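Local coordinates for protein putative oxidoreductase (Magnetospirillum magnetotacticum, PDB 3C1A) that is a putative oxidoreductase of the GFO/IDH/MocA type, which probably binds a nicotinamide adenine dinucleotide cofactor on its Rossmann fold to oxidise or reduce a substrate not yet identified, at residues 127-135 / 174-183. Numbering follows the deposited sequence. Where two conformers were deposited one is given.
Sequences HTQLFNPAW and AHDVSMVLDL. With PG4 (tetraethylene glycol), chain C.
Trp-135 meets the helix of Asp-182 through its indole N-H. NE1 donates to OD2 of Asp-182 at 2.8 Å, nearly straight at 169° and in the indole plane. The oxygen uses its anti lone pair and also takes a salt bridge from Lys-139, which probably steadies its negative charge. The indole is also packed from one face. There, in the conformer described, CG of Met-179, a selenomethionine, lies 3.5 Å from the centroid of the six-membered ring in a CH-pi contact. Replacing Trp-135 by an alanine removes the indole N-H and would probably leave OD2 to Lys-139 and open a gap beside Met-179. Beside the same carboxylate, CD2 of Leu-130 packs against CB of Asp-182 at 3.5 Å.

At the other end, CB of Ser-178 sits over one face of the His-127 ring, 3.6 Å from its centroid. ND1 of that ring is hydrogen-bonded to Ser-299 OG. OG of Ser-178 lies between the backbone N and the carbonyl carbon (chi1 59°), which turns it back to donate to O of His-175 at 2.6 Å. One water accepts from N of Gln-129 and donates to O of His-175. NE2 of Gln-129 donates to O3, and OD1 of Asp-176 accepts from O1, of a tetraethylene glycol, probably from the crystallisation liquor. ND2 of Asn-132 holds OE1 of Gln-129 at 2.6 Å, while OD1 of Asn-132 caps helix 133-140 through N of Ala-134.

Segment 127-135 follows strand 123-126, the edge of the parallel Rossmann sheet. Helix 168-184 packs on strand 218-225 of the mixed sheet, so the contact joins the two sheet regions. Helix 301-314 touches both segments, at Leu-130 and Ala-174.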
loop_
_atom_site.group_PDB
_atom_site.type_symbol
_atom_site.label_atom_id
_atom_site.label_comp_id
_atom_site.label_asym_id
_atom_site.label_seq_id
_atom_site.Cartn_x
_atom_site.Cartn_y
_atom_site.Cartn_z
ATOM N N HIS A 127 0.484 -1.294 2.487
ATOM C CA HIS A 127 0.893 -0.166 1.637
ATOM C C HIS A 127 2.308 -0.524 1.257
ATOM O O HIS A 127 3.250 -0.343 2.019
ATOM C CB HIS A 127 0.897 1.152 2.383
ATOM C CG HIS A 127 -0.456 1.672 2.766
ATOM N ND1 HIS A 127 -0.799 1.914 4.074
ATOM C CD2 HIS A 127 -1.526 2.050 2.018
ATOM C CE1 HIS A 127 -2.029 2.392 4.123
ATOM N NE2 HIS A 127 -2.505 2.452 2.892
ATOM N N THR A 128 2.450 -1.073 0.087
ATOM C CA THR A 128 3.680 -1.784 -0.250
ATOM C C THR A 128 4.941 -0.907 -0.129
ATOM O O THR A 128 6.011 -1.397 0.219
ATOM C CB THR A 128 3.556 -2.333 -1.647
ATOM O OG1 THR A 128 2.296 -3.014 -1.746
ATOM C CG2 THR A 128 4.692 -3.299 -1.955
ATOM N N GLN A 129 4.824 0.380 -0.443
ATOM C CA GLN A 129 6.017 1.235 -0.444
ATOM C C GLN A 129 6.596 1.356 0.947
ATOM O O GLN A 129 7.786 1.541 1.112
ATOM C CB GLN A 129 5.722 2.650 -0.952
ATOM C CG GLN A 129 7.046 3.423 -1.245
ATOM C CD GLN A 129 7.676 2.934 -2.498
ATOM O OE1 GLN A 129 8.603 2.112 -2.469
ATOM N NE2 GLN A 129 7.143 3.376 -3.633
ATOM N N LEU A 130 5.742 1.293 1.948
ATOM C CA LEU A 130 6.200 1.464 3.301
ATOM C C LEU A 130 6.983 0.252 3.820
ATOM O O LEU A 130 7.499 0.305 4.916
ATOM C CB LEU A 130 5.026 1.774 4.208
ATOM C CG LEU A 130 4.206 2.990 3.811
ATOM C CD1 LEU A 130 3.172 3.219 4.874
ATOM C CD2 LEU A 130 5.082 4.217 3.672
ATOM N N PHE A 131 7.042 -0.830 3.025
ATOM C CA PHE A 131 7.821 -2.024 3.311
ATOM C C PHE A 131 8.944 -2.197 2.287
ATOM O O PHE A 131 9.534 -3.263 2.187
ATOM C CB PHE A 131 6.897 -3.265 3.256
ATOM C CG PHE A 131 5.826 -3.266 4.297
ATOM C CD1 PHE A 131 6.101 -3.670 5.602
ATOM C CD2 PHE A 131 4.543 -2.838 3.993
ATOM C CE1 PHE A 131 5.105 -3.691 6.568
ATOM C CE2 PHE A 131 3.541 -2.871 4.973
ATOM C CZ PHE A 131 3.836 -3.277 6.256
ATOM N N ASN A 132 9.204 -1.168 1.483
ATOM C CA ASN A 132 10.230 -1.234 0.450
ATOM C C ASN A 132 11.564 -0.791 1.037
ATOM O O ASN A 132 11.657 0.313 1.574
ATOM C CB ASN A 132 9.805 -0.311 -0.698
ATOM C CG ASN A 132 10.766 -0.347 -1.872
ATOM O OD1 ASN A 132 11.854 -0.921 -1.794
ATOM N ND2 ASN A 132 10.386 0.317 -2.955
ATOM N N PRO A 133 12.621 -1.633 0.951
ATOM C CA PRO A 133 13.913 -1.130 1.449
ATOM C C PRO A 133 14.437 0.191 0.842
ATOM O O PRO A 133 15.162 0.903 1.504
ATOM C CB PRO A 133 14.880 -2.282 1.127
ATOM C CG PRO A 133 13.987 -3.492 1.149
ATOM C CD PRO A 133 12.730 -3.038 0.495
ATOM N N ALA A 134 14.059 0.517 -0.383
ATOM C CA ALA A 134 14.459 1.767 -0.983
ATOM C C ALA A 134 13.820 2.982 -0.266
ATOM O O ALA A 134 14.468 4.015 -0.124
ATOM C CB ALA A 134 14.111 1.760 -2.473
ATOM N N TRP A 135 12.564 2.848 0.190
ATOM C CA TRP A 135 11.835 3.921 0.875
ATOM C C TRP A 135 12.426 4.121 2.263
ATOM O O TRP A 135 12.658 5.242 2.710
ATOM C CB TRP A 135 10.336 3.593 0.957
ATOM C CG TRP A 135 9.569 4.622 1.704
ATOM C CD1 TRP A 135 8.925 4.461 2.871
ATOM C CD2 TRP A 135 9.376 5.982 1.316
ATOM N NE1 TRP A 135 8.330 5.641 3.256
ATOM C CE2 TRP A 135 8.605 6.593 2.310
ATOM C CE3 TRP A 135 9.809 6.755 0.225
ATOM C CZ2 TRP A 135 8.270 7.927 2.259
ATOM C CZ3 TRP A 135 9.464 8.073 0.174
ATOM C CH2 TRP A 135 8.708 8.653 1.182
ATOM N N ALA A 174 -3.980 5.447 -3.104
ATOM C CA ALA A 174 -3.683 4.979 -1.755
ATOM C C ALA A 174 -2.191 4.596 -1.669
ATOM O O ALA A 174 -1.526 4.798 -0.660
ATOM C CB ALA A 174 -4.622 3.778 -1.352
ATOM N N HIS A 175 -1.648 4.117 -2.755
ATOM C CA HIS A 175 -0.231 3.698 -2.747
ATOM C C HIS A 175 0.699 4.938 -2.509
ATOM O O HIS A 175 1.610 4.924 -1.660
ATOM C CB HIS A 175 0.063 3.000 -4.046
ATOM C CG HIS A 175 1.457 2.498 -4.151
ATOM N ND1 HIS A 175 1.959 1.532 -3.311
ATOM C CD2 HIS A 175 2.470 2.847 -4.984
ATOM C CE1 HIS A 175 3.226 1.293 -3.633
ATOM N NE2 HIS A 175 3.564 2.087 -4.638
ATOM N N ASP A 176 0.408 6.036 -3.202
ATOM C CA ASP A 176 1.226 7.253 -3.097
ATOM C C ASP A 176 0.791 8.170 -1.943
ATOM O O ASP A 176 1.618 8.848 -1.382
ATOM C CB ASP A 176 1.270 7.979 -4.455
ATOM C CG ASP A 176 1.832 7.089 -5.569
ATOM O OD1 ASP A 176 2.747 6.288 -5.289
ATOM O OD2 ASP A 176 1.346 7.147 -6.712
ATOM N N VAL A 177 -0.481 8.209 -1.584
ATOM C CA VAL A 177 -0.870 8.993 -0.431
ATOM C C VAL A 177 -0.215 8.469 0.875
ATOM O O VAL A 177 0.306 9.269 1.693
ATOM C CB VAL A 177 -2.406 9.132 -0.311
ATOM C CG1 VAL A 177 -2.742 9.787 0.980
ATOM C CG2 VAL A 177 -2.931 9.870 -1.518
ATOM N N SER A 178 -0.129 7.134 1.013
ATOM C CA SER A 178 0.539 6.499 2.158
ATOM C C SER A 178 1.989 6.959 2.290
ATOM O O SER A 178 2.483 7.197 3.400
ATOM C CB SER A 178 0.480 4.958 2.061
ATOM O OG SER A 178 1.083 4.458 0.889
HETATM N N MSE A 179 2.658 7.079 1.152
HETATM C CA MSE A 179 4.059 7.478 1.104
HETATM C C MSE A 179 4.212 8.941 1.562
HETATM O O MSE A 179 5.038 9.247 2.434
HETATM C CB MSE A 179 4.596 7.242 -0.305
HETATM C CG MSE A 179 6.025 7.637 -0.517
HETATM SE SE MSE A 179 6.240 9.511 -1.011
HETATM C CE MSE A 179 5.541 9.422 -2.765
ATOM N N VAL A 180 3.367 9.826 1.038
ATOM C CA VAL A 180 3.411 11.241 1.407
ATOM C C VAL A 180 3.115 11.483 2.903
ATOM O O VAL A 180 3.902 12.130 3.591
ATOM C CB VAL A 180 2.525 12.080 0.491
ATOM C CG1 VAL A 180 2.560 13.529 0.899
ATOM C CG2 VAL A 180 3.021 11.989 -0.986
ATOM N N LEU A 181 2.030 10.912 3.413
ATOM C CA LEU A 181 1.727 10.960 4.852
ATOM C C LEU A 181 2.812 10.338 5.734
ATOM O O LEU A 181 3.127 10.882 6.809
ATOM C CB LEU A 181 0.378 10.338 5.165
ATOM C CG LEU A 181 -0.904 10.841 4.477
ATOM C CD1 LEU A 181 -2.178 10.112 5.000
ATOM C CD2 LEU A 181 -1.096 12.336 4.601
ATOM N N ASP A 182 3.401 9.238 5.298
ATOM C CA ASP A 182 4.519 8.618 6.025
ATOM C C ASP A 182 5.760 9.528 6.085
ATOM O O ASP A 182 6.352 9.724 7.157
ATOM C CB ASP A 182 4.900 7.274 5.443
ATOM C CG ASP A 182 5.969 6.593 6.262
ATOM O OD1 ASP A 182 5.738 6.360 7.476
ATOM O OD2 ASP A 182 7.032 6.296 5.685
ATOM N N LEU A 183 6.105 10.127 4.953
ATOM C CA LEU A 183 7.161 11.156 4.875
ATOM C C LEU A 183 6.913 12.366 5.743
ATOM O O LEU A 183 7.824 12.810 6.439
ATOM C CB LEU A 183 7.327 11.632 3.426
ATOM C CG LEU A 183 8.393 12.694 3.075
ATOM C CD1 LEU A 183 9.771 12.180 3.467
ATOM C CD2 LEU A 183 8.385 13.131 1.580
HETATM O O1 PG4 C . 4.051 4.903 -7.184
HETATM C C1 PG4 C . 4.809 6.037 -7.653
HETATM C C2 PG4 C . 6.086 6.165 -6.833
HETATM O O2 PG4 C . 7.043 5.183 -7.240
HETATM C C3 PG4 C . 8.310 5.317 -6.601
HETATM C C4 PG4 C . 9.194 4.153 -7.037
HETATM O O3 PG4 C . 8.759 2.943 -6.419
HETATM C C5 PG4 C . 9.284 1.790 -7.090
HETATM C C6 PG4 C . 9.272 0.578 -6.175
HETATM O O4 PG4 C . 7.935 0.102 -5.984
HETATM C C7 PG4 C . 7.859 -1.039 -5.114
HETATM C C8 PG4 C . 6.609 -0.987 -4.239
HETATM O O5 PG4 C . 6.507 0.294 -3.605
HETATM O O HOH W 1 2.305 2.104 -0.454
#